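Local coordinates for protein beta-galactosidase (Streptococcus pneumoniae, PDB 4CUA) that cleaves terminal beta-linked galactose from glycans as a whole enzyme, the fragment here being a calcium-bound carbohydrate-binding module that probably recognises galactose-containing sugars, at residues A46-N51 with H84-V89; E98-K103 with H120-S125; F65-S68 with K73-V76. One frame throughout, in Å; residues are numbered along the deposited sequence.

Contact 1 (A46-N51 with H84-V89); sequences ANRWTN and HEDHGV. With CA (calcium ion), chain C; EDO (1,2-ethanediol), chain D; EDO (1,2-ethanediol), chain F.
R48 lays its guanidinium flat on the imidazole of H84, and this stack of two planar groups carries the contact. The planes are only 5° apart, and the group centres lie 4.1 Å from each other; the overlap is shifted, with H84 CE1 beneath the rim of the guanidinium. Arginine suits the place because its aliphatic part joins in: R48 CD sits over the same ring face, 3.6 Å from the centroid of the H84 ring, a CH-pi contact. A chi1 of 52°, with CG between the backbone N and the carbonyl carbon, turns R48 toward the 84-89 loop, and the extended run to NE carries the guanidinium over H84. On the ring side, H84 ND1 is hydrogen-bonded to S172 OG of strand 172-177, which fixes the rotation of the imidazole.

D86 meets the guanidinium differently. Its OD2 lies 3.7 Å from R48 NH2 but well out of the guanidinium plane, so this long salt bridge is a matter of charge alone. A 1,2-ethanediol fills in between: its O2 takes a bond of 2.8 Å from R48 NE, its O1 one of 2.9 Å from R48 NH2, and O1 in turn gives a 2.6 Å bond to D86 OD2. R48 NH2 also bonds N43 OD1. D86 OD1 accepts from G88 N at 2.9 Å in an Asx turn, holding the carboxylate in place. Small beta-branched side chains finish the contact, T50 CB lying 4.2 Å from V89 CG1, while N47 next to R48 gives OD1 to the calcium ion.

The stack thus holds the guanidinium's orientation while NE and NH2 donate to both diol oxygens. The diol, probably from the crystallisation liquor, marks a place where vicinal hydroxyls can be bound; whether sugar binds there is not established.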
# COMPACT_ATOMS: atom_id res chain seq x y z
N ALA A 46 13.38 -3.54 -12.74
CA ALA A 46 12.45 -4.09 -11.80
C ALA A 46 12.26 -3.07 -10.70
O ALA A 46 13.24 -2.63 -10.05
CB ALA A 46 12.93 -5.40 -11.23
N ASN A 47 11.01 -2.71 -10.47
CA ASN A 47 10.69 -1.76 -9.40
C ASN A 47 9.28 -2.08 -8.87
O ASN A 47 8.28 -1.83 -9.53
CB ASN A 47 10.69 -0.32 -9.92
CG ASN A 47 10.40 0.67 -8.81
OD1 ASN A 47 9.23 1.04 -8.58
ND2 ASN A 47 11.42 1.06 -8.10
N ARG A 48 9.23 -2.76 -7.75
CA ARG A 48 7.96 -3.25 -7.24
C ARG A 48 8.08 -3.73 -5.82
O ARG A 48 9.16 -4.16 -5.40
CB ARG A 48 7.42 -4.34 -8.15
CG ARG A 48 8.42 -5.46 -8.43
CD ARG A 48 7.80 -6.50 -9.32
NE ARG A 48 8.72 -7.56 -9.70
CZ ARG A 48 9.50 -7.55 -10.77
NH1 ARG A 48 9.59 -6.51 -11.57
NH2 ARG A 48 10.29 -8.61 -11.01
N TRP A 49 6.97 -3.64 -5.06
CA TRP A 49 6.77 -4.48 -3.91
C TRP A 49 6.13 -5.76 -4.40
O TRP A 49 5.27 -5.75 -5.28
CB TRP A 49 5.83 -3.83 -2.92
CG TRP A 49 5.36 -4.80 -1.86
CD1 TRP A 49 5.96 -5.07 -0.72
CD2 TRP A 49 4.17 -5.62 -1.92
NE1 TRP A 49 5.25 -6.01 -0.01
CE2 TRP A 49 4.16 -6.38 -0.74
CE3 TRP A 49 3.16 -5.79 -2.85
CZ2 TRP A 49 3.13 -7.28 -0.44
CZ3 TRP A 49 2.13 -6.68 -2.54
CH2 TRP A 49 2.14 -7.41 -1.35
N THR A 50 6.56 -6.89 -3.83
CA THR A 50 5.79 -8.13 -3.98
C THR A 50 5.91 -8.88 -2.69
O THR A 50 6.77 -8.60 -1.88
CB THR A 50 6.31 -9.04 -5.11
OG1 THR A 50 7.43 -9.80 -4.65
CG2 THR A 50 6.71 -8.32 -6.39
N ASN A 51 5.04 -9.89 -2.56
CA ASN A 51 5.18 -10.92 -1.51
C ASN A 51 5.44 -12.26 -2.22
O ASN A 51 5.00 -13.31 -1.71
CB ASN A 51 4.06 -10.95 -0.55
CG ASN A 51 2.73 -11.27 -1.16
OD1 ASN A 51 2.58 -11.21 -2.38
ND2 ASN A 51 1.72 -11.56 -0.31
N HIS A 84 1.56 -5.06 -11.09
CA HIS A 84 2.50 -5.64 -12.01
C HIS A 84 2.28 -7.14 -12.11
O HIS A 84 1.82 -7.73 -11.19
CB HIS A 84 3.95 -5.26 -11.59
CG HIS A 84 5.00 -6.24 -12.02
ND1 HIS A 84 5.23 -7.40 -11.34
CD2 HIS A 84 5.82 -6.27 -13.10
CE1 HIS A 84 6.18 -8.09 -11.93
NE2 HIS A 84 6.56 -7.43 -13.01
N GLU A 85 2.60 -7.70 -13.25
CA GLU A 85 2.49 -9.16 -13.39
C GLU A 85 3.60 -9.71 -14.24
O GLU A 85 4.03 -9.13 -15.23
CB GLU A 85 1.15 -9.57 -14.00
CG GLU A 85 0.96 -9.22 -15.46
CD GLU A 85 -0.35 -9.73 -16.02
OE1 GLU A 85 -1.07 -10.46 -15.34
OE2 GLU A 85 -0.69 -9.38 -17.17
N ASP A 86 4.03 -10.91 -13.85
CA ASP A 86 4.97 -11.73 -14.61
C ASP A 86 4.53 -13.21 -14.35
O ASP A 86 3.45 -13.43 -13.84
CB ASP A 86 6.43 -11.40 -14.35
CG ASP A 86 6.89 -11.68 -12.89
OD1 ASP A 86 6.26 -12.46 -12.16
OD2 ASP A 86 7.96 -11.08 -12.56
N HIS A 87 5.37 -14.19 -14.69
CA HIS A 87 5.00 -15.59 -14.47
C HIS A 87 4.66 -15.86 -13.00
O HIS A 87 3.76 -16.65 -12.70
CB HIS A 87 6.12 -16.52 -14.94
CG HIS A 87 5.81 -17.98 -14.78
ND1 HIS A 87 4.79 -18.60 -15.48
CD2 HIS A 87 6.38 -18.94 -14.02
CE1 HIS A 87 4.75 -19.88 -15.14
NE2 HIS A 87 5.70 -20.11 -14.25
N GLY A 88 5.37 -15.18 -12.09
CA GLY A 88 5.26 -15.43 -10.68
C GLY A 88 4.36 -14.62 -9.78
O GLY A 88 3.99 -15.06 -8.72
N VAL A 89 3.95 -13.41 -10.28
CA VAL A 89 3.15 -12.52 -9.52
C VAL A 89 2.10 -11.84 -10.38
O VAL A 89 2.25 -11.84 -11.62
CB VAL A 89 4.01 -11.39 -8.85
CG1 VAL A 89 4.98 -11.99 -7.83
CG2 VAL A 89 4.72 -10.51 -9.84
CA CA C . 7.71 2.46 -7.65
C1 EDO D . 8.50 -11.34 -9.15
O1 EDO D . 9.30 -11.30 -10.32
C2 EDO D . 9.26 -11.00 -7.89
O2 EDO D . 9.70 -9.60 -7.99
C1 EDO F . 13.93 -3.73 -6.79
O1 EDO F . 13.81 -3.68 -5.39
C2 EDO F . 13.06 -4.84 -7.35
O2 EDO F . 11.64 -4.53 -7.22

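Contact 2 (E98-K103 with H120-S125); sequences EYYVGK and HVFNDS. With EDO (1,2-ethanediol), chain H; EDO (1,2-ethanediol), chain E.
Y100 and F122 form an offset edge-to-face pair: the edge of F122 is turned toward the face of Y100, with planes at 72° and centroids 5.7 Å apart. The closest ring carbons, Y100 CD1 and F122 CD1, are 3.9 Å from each other. V121 crosses the end of the tyrosine at about a right angle, its CG2 3.3 Å from Y100 OH, so a branched aliphatic packs beside a hydroxyl whose hydrogen bond goes to T104 O. Directing CG anti to the backbone N (chi1 -177°) sends the Y100 ring off the end of strand 94-100 and against the 3-10 turn.

F122 is tightly enclosed: H120 CE1 lies over the centre of one ring face, F21 stacks on it, and W128 meets it as well. Both H120 nitrogens are used, ND1 accepting from F122 N at 2.9 Å and NE2 pairing with T107 O. The outer side is looser. There V121 N donates to one ethanediol and the exposed N123 accepts from another at OD1, both probably from the crystallisation liquor.

In this antiparallel beta fold, placed by sequence among the galactose-binding-like domains, the cluster closes a sheet end, the loop's 3-10 segment packing on the last residue of strand 94-100.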
# COMPACT_ATOMS: atom_id res chain seq x y z
N GLU A 98 -8.69 -0.30 3.62
CA GLU A 98 -8.94 -0.02 5.03
C GLU A 98 -8.25 1.23 5.47
O GLU A 98 -7.22 1.58 4.88
CB GLU A 98 -8.42 -1.22 5.87
CG GLU A 98 -9.23 -2.46 5.60
CD GLU A 98 -8.65 -3.74 6.20
OE1 GLU A 98 -7.42 -3.99 6.13
OE2 GLU A 98 -9.45 -4.52 6.72
N TYR A 99 -8.76 1.88 6.52
CA TYR A 99 -8.16 3.03 7.09
C TYR A 99 -7.98 2.92 8.58
O TYR A 99 -8.78 2.20 9.25
CB TYR A 99 -8.96 4.34 6.74
CG TYR A 99 -10.31 4.48 7.37
CD1 TYR A 99 -11.42 3.80 6.87
CD2 TYR A 99 -10.48 5.31 8.44
CE1 TYR A 99 -12.71 3.90 7.48
CE2 TYR A 99 -11.73 5.46 9.02
CZ TYR A 99 -12.81 4.77 8.51
OH TYR A 99 -14.08 4.86 9.13
N TYR A 100 -6.99 3.60 9.10
CA TYR A 100 -6.57 3.45 10.46
C TYR A 100 -7.49 4.31 11.36
O TYR A 100 -7.67 5.52 11.15
CB TYR A 100 -5.12 3.82 10.63
CG TYR A 100 -4.57 3.64 12.02
CD1 TYR A 100 -4.11 2.40 12.43
CD2 TYR A 100 -4.60 4.64 12.97
CE1 TYR A 100 -3.64 2.20 13.69
CE2 TYR A 100 -4.09 4.45 14.24
CZ TYR A 100 -3.65 3.20 14.63
OH TYR A 100 -3.16 3.01 15.93
N VAL A 101 -7.98 3.67 12.43
CA VAL A 101 -8.88 4.29 13.40
C VAL A 101 -8.42 4.09 14.83
O VAL A 101 -9.09 4.54 15.79
CB VAL A 101 -10.33 3.72 13.26
CG1 VAL A 101 -10.89 3.99 11.90
CG2 VAL A 101 -10.38 2.23 13.59
N GLY A 102 -7.25 3.51 15.05
CA GLY A 102 -6.77 3.32 16.42
C GLY A 102 -6.64 4.63 17.16
O GLY A 102 -6.24 5.65 16.60
N LYS A 103 -6.95 4.61 18.45
CA LYS A 103 -6.66 5.74 19.31
C LYS A 103 -5.18 5.93 19.59
O LYS A 103 -4.73 7.04 19.82
CB LYS A 103 -7.46 5.63 20.61
CG LYS A 103 -8.94 5.87 20.40
CD LYS A 103 -9.68 5.79 21.73
CE LYS A 103 -10.84 6.77 21.82
NZ LYS A 103 -11.16 7.00 23.25
N HIS A 120 3.28 -3.82 16.61
CA HIS A 120 2.84 -2.55 16.04
C HIS A 120 1.33 -2.52 15.97
O HIS A 120 0.71 -3.49 15.59
CB HIS A 120 3.47 -2.40 14.64
CG HIS A 120 3.40 -1.01 14.13
ND1 HIS A 120 2.27 -0.51 13.54
CD2 HIS A 120 4.28 0.01 14.16
CE1 HIS A 120 2.47 0.75 13.19
NE2 HIS A 120 3.67 1.10 13.59
N VAL A 121 0.79 -1.31 16.19
CA VAL A 121 -0.66 -1.08 16.12
C VAL A 121 -1.27 -1.52 14.82
O VAL A 121 -2.43 -1.93 14.72
CB VAL A 121 -1.04 0.37 16.42
CG1 VAL A 121 -0.75 0.68 17.88
CG2 VAL A 121 -0.38 1.38 15.49
N PHE A 122 -0.49 -1.46 13.75
CA PHE A 122 -1.04 -1.87 12.48
C PHE A 122 -1.44 -3.34 12.40
O PHE A 122 -2.24 -3.70 11.58
CB PHE A 122 -0.09 -1.59 11.30
CG PHE A 122 0.15 -0.15 11.00
CD1 PHE A 122 -0.69 0.88 11.44
CD2 PHE A 122 1.24 0.19 10.21
CE1 PHE A 122 -0.44 2.21 11.13
CE2 PHE A 122 1.48 1.52 9.87
CZ PHE A 122 0.64 2.51 10.31
N ASN A 123 -0.85 -4.18 13.25
CA ASN A 123 -1.15 -5.59 13.23
C ASN A 123 -2.47 -5.94 13.94
O ASN A 123 -2.88 -7.11 13.85
CB ASN A 123 -0.03 -6.36 13.87
CG ASN A 123 1.25 -6.26 13.06
OD1 ASN A 123 1.21 -6.37 11.83
ND2 ASN A 123 2.37 -6.09 13.74
N ASP A 124 -3.04 -5.01 14.68
CA ASP A 124 -4.33 -5.24 15.40
C ASP A 124 -5.48 -4.86 14.49
O ASP A 124 -5.65 -3.66 14.17
CB ASP A 124 -4.30 -4.46 16.68
CG ASP A 124 -5.53 -4.70 17.58
OD1 ASP A 124 -6.45 -5.42 17.09
OD2 ASP A 124 -5.50 -4.09 18.68
N SER A 125 -6.29 -5.83 14.11
CA SER A 125 -7.43 -5.57 13.22
C SER A 125 -8.45 -4.61 13.85
O SER A 125 -9.14 -3.91 13.06
CB SER A 125 -8.08 -6.88 12.77
OG SER A 125 -8.58 -7.52 13.94
C1 EDO H . 2.45 2.79 17.93
O1 EDO H . 2.47 2.38 19.31
C2 EDO H . 3.20 1.70 17.14
O2 EDO H . 2.66 0.43 17.45
C1 EDO E . 0.11 -4.90 9.01
O1 EDO E . 1.23 -5.58 9.37
C2 EDO E . 0.61 -3.72 8.07
O2 EDO E . -0.41 -3.38 7.29

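Contact 3 (F65-S68 with K73-V76); sequences FGDS and KRSV. With EDO (1,2-ethanediol), chain I.
R74 NH2 donates to G66 O in the shorter and straighter of two hydrogen bonds from R74 to that oxygen, 2.8 Å long with an angle of 156° at the hydrogen. The bond uses a lone pair in the carbonyl plane and an N-H close to the guanidinium plane. R74 NE adds a weak second bond to G66 O, at 3.4 Å. A water ties the same pair together, accepting from G66 N and from R74 NE. G66 contributes its backbone N and O alone, to which the water and R74 bind.

Beyond this bond the opposite charges stay apart. D67 OD1 is 4.2 Å from R74 NH2, beyond a salt bridge, and takes a 2.7 Å bond from S68 OG, which comes from above the carboxylate plane. R74 NH1 donates to an ethanediol that also binds S75 N.

Packing takes over at the arginine's base. The bend at chi2 (-106°) lets the polar end turn to G66 while the methylenes lie on F65: R74 CB is over a ring face, 4.3 Å from the centroid of the F65 ring, and R74 CG is 3.6 Å from F65 CB. The guanidinium, its plane at 89° to the ring, reaches past the phenylalanine to G66. Deeper still, V76 CG2 touches F65 CE2 at 3.7 Å, and I178 lies against both residues.

A long amphipathic side chain therefore spans the step from apolar interior to solvent, giving one strand's carbonyl a donor while covering the neighbouring phenylalanine.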
# COMPACT_ATOMS: atom_id res chain seq x y z
N PHE A 65 0.96 8.64 6.62
CA PHE A 65 1.11 10.01 6.09
C PHE A 65 2.00 10.90 6.89
O PHE A 65 2.19 10.77 8.10
CB PHE A 65 -0.26 10.66 5.96
CG PHE A 65 -1.15 9.92 5.04
CD1 PHE A 65 -0.84 9.72 3.70
CD2 PHE A 65 -2.31 9.32 5.49
CE1 PHE A 65 -1.64 9.02 2.86
CE2 PHE A 65 -3.10 8.58 4.65
CZ PHE A 65 -2.79 8.40 3.32
N GLY A 66 2.55 11.92 6.20
CA GLY A 66 3.34 12.92 6.89
C GLY A 66 2.99 14.29 6.31
O GLY A 66 2.43 14.41 5.28
N ASP A 67 3.33 15.31 7.09
CA ASP A 67 3.33 16.72 6.62
C ASP A 67 4.62 17.31 7.10
O ASP A 67 4.91 17.37 8.29
CB ASP A 67 2.12 17.41 7.21
CG ASP A 67 2.02 18.88 6.82
OD1 ASP A 67 2.89 19.36 6.05
OD2 ASP A 67 1.00 19.45 7.24
N SER A 68 5.43 17.78 6.18
CA SER A 68 6.63 18.53 6.53
C SER A 68 7.57 17.79 7.41
O SER A 68 8.30 18.36 8.22
CB SER A 68 6.25 19.89 7.15
OG SER A 68 5.28 20.55 6.30
N LYS A 73 -2.34 13.28 10.14
CA LYS A 73 -3.52 12.80 9.53
C LYS A 73 -3.74 13.50 8.22
O LYS A 73 -3.34 14.65 8.04
CB LYS A 73 -4.80 13.01 10.38
CG LYS A 73 -4.83 12.21 11.64
CD LYS A 73 -6.22 12.35 12.27
CE LYS A 73 -6.27 11.54 13.54
NZ LYS A 73 -7.60 11.62 14.24
N ARG A 74 -4.37 12.81 7.31
CA ARG A 74 -4.83 13.39 6.06
C ARG A 74 -6.24 12.99 5.76
O ARG A 74 -6.71 11.92 6.16
CB ARG A 74 -3.95 12.88 4.88
CG ARG A 74 -2.51 13.24 4.99
CD ARG A 74 -2.09 14.32 4.04
NE ARG A 74 -0.71 14.67 4.13
CZ ARG A 74 -0.33 15.94 3.88
NH1 ARG A 74 -1.29 16.81 3.57
NH2 ARG A 74 0.90 16.30 3.96
N SER A 75 -6.92 13.84 4.99
CA SER A 75 -8.25 13.55 4.46
C SER A 75 -8.16 12.81 3.12
O SER A 75 -7.71 13.35 2.11
CB SER A 75 -9.03 14.85 4.25
OG SER A 75 -10.28 14.52 3.66
N VAL A 76 -8.55 11.54 3.12
CA VAL A 76 -8.32 10.64 2.01
C VAL A 76 -9.59 10.09 1.43
O VAL A 76 -10.44 9.49 2.12
CB VAL A 76 -7.42 9.43 2.44
CG1 VAL A 76 -7.18 8.51 1.25
CG2 VAL A 76 -6.15 9.92 3.11
C1 EDO I . -5.87 17.07 4.38
O1 EDO I . -5.94 16.40 5.63
C2 EDO I . -4.47 17.40 4.01
O2 EDO I . -4.20 16.69 2.81
O HOH W 1 1.40 12.53 3.47

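All three contacts reach one curled antiparallel sheet and are largely buried, contact 3 coming to the surface at D67 and contact 1 at the partly exposed R48 and D86. Contact 1 lies across the chain's centre from the other two, at the end holding the calcium ion; the centres of contacts 2 and 3 are about 16 Å apart. Strand 70-83 forms part of contact 3 and leads into the 84-89 loop of contact 1. Contact 2 is mostly aromatic, with polar groups at its rim. In contacts 1 and 3 an arginine packs on a ring, one through its guanidinium, the other through its methylenes. Contact 3 alone has direct hydrogen bonds across its segments.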